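Side-chain contact in cytidine deaminase (Mycobacterium tuberculosis, PDB 4WIG), which catalyses the zinc-dependent hydrolytic deamination of cytidine and 2'-deoxycytidine, probably recycling them to uridine and 2'-deoxyuridine: residues A60-L65 / R93-E98. The protein carries 1 engineered substitution. Sequence-based numbering, arbitrary orientation.
Sequences AVVCAL and RQVLLE
The carbonyl oxygen of Val95 accepts two bonds, one from His99 ND1 and a weak one from Glu98 N, with Glu98 N to Val95 O at 3.2 Å. The side chain of Val95 points toward helix 57-67 and meets Val62. The contact itself is wholly apolar. One methyl does the work: Val62 CG2 lies 3.9 Å from Val95 CG1 and 4.0 Å from Leu96 CD2. Leu96 CD2 and Val95 CG1 lie about 90° apart around CG2, so the methyl is touched by two separate branches. Val62 sets CG1 anti to the backbone N (chi1 166°), which leaves CG2 beside the N and anti to the carbonyl carbon, pointing at the second helix. Val95 answers with CG1, and Leu96 with CD2 at the end of its chain. With Val62 CA and Leu96 CA 7.3 Å apart, single branches suffice to bridge the helices, and all three residues are buried.

The pairing joins the two helices of the zinc-binding core typical of cytidine deaminases: helix 57-67 follows the zinc ligand Cys56, and helix 90-100 follows Cys89 and includes Cys92. Leu96 also comes within about 4 Å, side chain to side chain, of Glu58, the probable proton donor. Val62 also packs on Val46 of a second subunit, and the OH groups of Tyr21 and Tyr24 of the same second subunit bond to Glu98 OE1. Within the chain, Leu96 rests on Leu73 and Leu76 of strand 73-80 and on Leu115 of helix 115-118.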
loop_
_atom_site.group_PDB
_atom_site.type_symbol
_atom_site.label_atom_id
_atom_site.label_comp_id
_atom_site.label_asym_id
_atom_site.label_seq_id
_atom_site.Cartn_x
_atom_site.Cartn_y
_atom_site.Cartn_z
ATOM N N ALA A 60 -11.777 -3.772 0.215
ATOM C CA ALA A 60 -12.771 -3.982 -0.837
ATOM C C ALA A 60 -14.188 -3.594 -0.350
ATOM O O ALA A 60 -14.961 -3.007 -1.102
ATOM C CB ALA A 60 -12.741 -5.424 -1.334
ATOM N N VAL A 61 -14.513 -3.915 0.907
ATOM C CA VAL A 61 -15.778 -3.476 1.511
ATOM C C VAL A 61 -15.950 -1.952 1.486
ATOM O O VAL A 61 -17.034 -1.439 1.168
ATOM C CB VAL A 61 -15.913 -4.002 2.962
ATOM C CG1 VAL A 61 -16.996 -3.270 3.734
ATOM C CG2 VAL A 61 -16.189 -5.500 2.947
ATOM N N VAL A 62 -14.880 -1.235 1.808
ATOM C CA VAL A 62 -14.887 0.213 1.830
ATOM C C VAL A 62 -15.027 0.780 0.415
ATOM O O VAL A 62 -15.743 1.742 0.222
ATOM C CB VAL A 62 -13.624 0.761 2.530
ATOM C CG1 VAL A 62 -13.431 2.250 2.263
ATOM C CG2 VAL A 62 -13.715 0.468 4.019
ATOM N N CYS A 63 -14.366 0.170 -0.566
ATOM C CA CYS A 63 -14.590 0.550 -1.959
ATOM C C CYS A 63 -16.064 0.380 -2.350
ATOM O O CYS A 63 -16.659 1.284 -2.967
ATOM C CB CYS A 63 -13.695 -0.264 -2.887
ATOM S SG CYS A 63 -11.942 0.127 -2.716
ATOM N N ALA A 64 -16.643 -0.766 -1.980
ATOM C CA ALA A 64 -18.059 -1.038 -2.246
ATOM C C ALA A 64 -18.971 -0.021 -1.566
ATOM O O ALA A 64 -19.977 0.404 -2.148
ATOM C CB ALA A 64 -18.427 -2.443 -1.810
ATOM N N LEU A 65 -18.645 0.329 -0.324
ATOM C CA LEU A 65 -19.394 1.337 0.429
ATOM C C LEU A 65 -19.567 2.609 -0.399
ATOM O O LEU A 65 -20.675 3.145 -0.526
ATOM C CB LEU A 65 -18.682 1.652 1.748
ATOM C CG LEU A 65 -19.157 2.838 2.576
ATOM C CD1 LEU A 65 -20.594 2.650 3.029
ATOM C CD2 LEU A 65 -18.244 3.042 3.776
ATOM N N ARG A 93 -7.692 -2.100 9.928
ATOM C CA ARG A 93 -8.237 -1.427 11.115
ATOM C C ARG A 93 -8.239 0.098 10.915
ATOM O O ARG A 93 -9.227 0.760 11.221
ATOM C CB ARG A 93 -7.484 -1.830 12.381
ATOM C CG ARG A 93 -7.750 -3.276 12.768
ATOM C CD ARG A 93 -7.051 -3.709 14.051
ATOM N NE ARG A 93 -6.967 -5.165 14.101
ATOM C CZ ARG A 93 -6.608 -5.888 15.162
ATOM N NH1 ARG A 93 -6.300 -5.315 16.310
ATOM N NH2 ARG A 93 -6.560 -7.202 15.057
ATOM N N GLN A 94 -7.165 0.638 10.336
ATOM C CA GLN A 94 -7.087 2.088 10.102
ATOM C C GLN A 94 -8.094 2.508 9.033
ATOM O O GLN A 94 -8.827 3.477 9.225
ATOM C CB GLN A 94 -5.671 2.530 9.706
ATOM C CG GLN A 94 -5.480 4.046 9.724
ATOM C CD GLN A 94 -5.284 4.634 11.122
ATOM O OE1 GLN A 94 -4.489 4.129 11.926
ATOM N NE2 GLN A 94 -5.986 5.724 11.405
ATOM N N VAL A 95 -8.153 1.763 7.927
ATOM C CA VAL A 95 -9.088 2.076 6.856
ATOM C C VAL A 95 -10.542 2.025 7.359
ATOM O O VAL A 95 -11.318 2.947 7.111
ATOM C CB VAL A 95 -8.884 1.159 5.622
ATOM C CG1 VAL A 95 -9.981 1.381 4.590
ATOM C CG2 VAL A 95 -7.522 1.415 4.985
ATOM N N LEU A 96 -10.904 0.966 8.081
ATOM C CA LEU A 96 -12.282 0.819 8.580
ATOM C C LEU A 96 -12.647 1.943 9.571
ATOM O O LEU A 96 -13.794 2.416 9.601
ATOM C CB LEU A 96 -12.475 -0.551 9.228
ATOM C CG LEU A 96 -12.510 -1.764 8.280
ATOM C CD1 LEU A 96 -12.462 -3.077 9.065
ATOM C CD2 LEU A 96 -13.737 -1.687 7.406
ATOM N N LEU A 97 -11.671 2.391 10.356
ATOM C CA LEU A 97 -11.903 3.451 11.339
ATOM C C LEU A 97 -12.381 4.752 10.694
ATOM O O LEU A 97 -13.218 5.469 11.253
ATOM C CB LEU A 97 -10.631 3.707 12.152
ATOM C CG LEU A 97 -10.816 4.597 13.380
ATOM C CD1 LEU A 97 -11.480 3.820 14.507
ATOM C CD2 LEU A 97 -9.484 5.172 13.818
ATOM N N GLU A 98 -11.846 5.038 9.509
ATOM C CA GLU A 98 -12.222 6.216 8.730
ATOM C C GLU A 98 -13.709 6.216 8.384
ATOM O O GLU A 98 -14.316 7.283 8.225
ATOM C CB GLU A 98 -11.403 6.234 7.438
ATOM C CG GLU A 98 -11.523 7.483 6.591
ATOM C CD GLU A 98 -10.679 8.639 7.103
ATOM O OE1 GLU A 98 -11.155 9.782 7.007
ATOM O OE2 GLU A 98 -9.551 8.413 7.598
#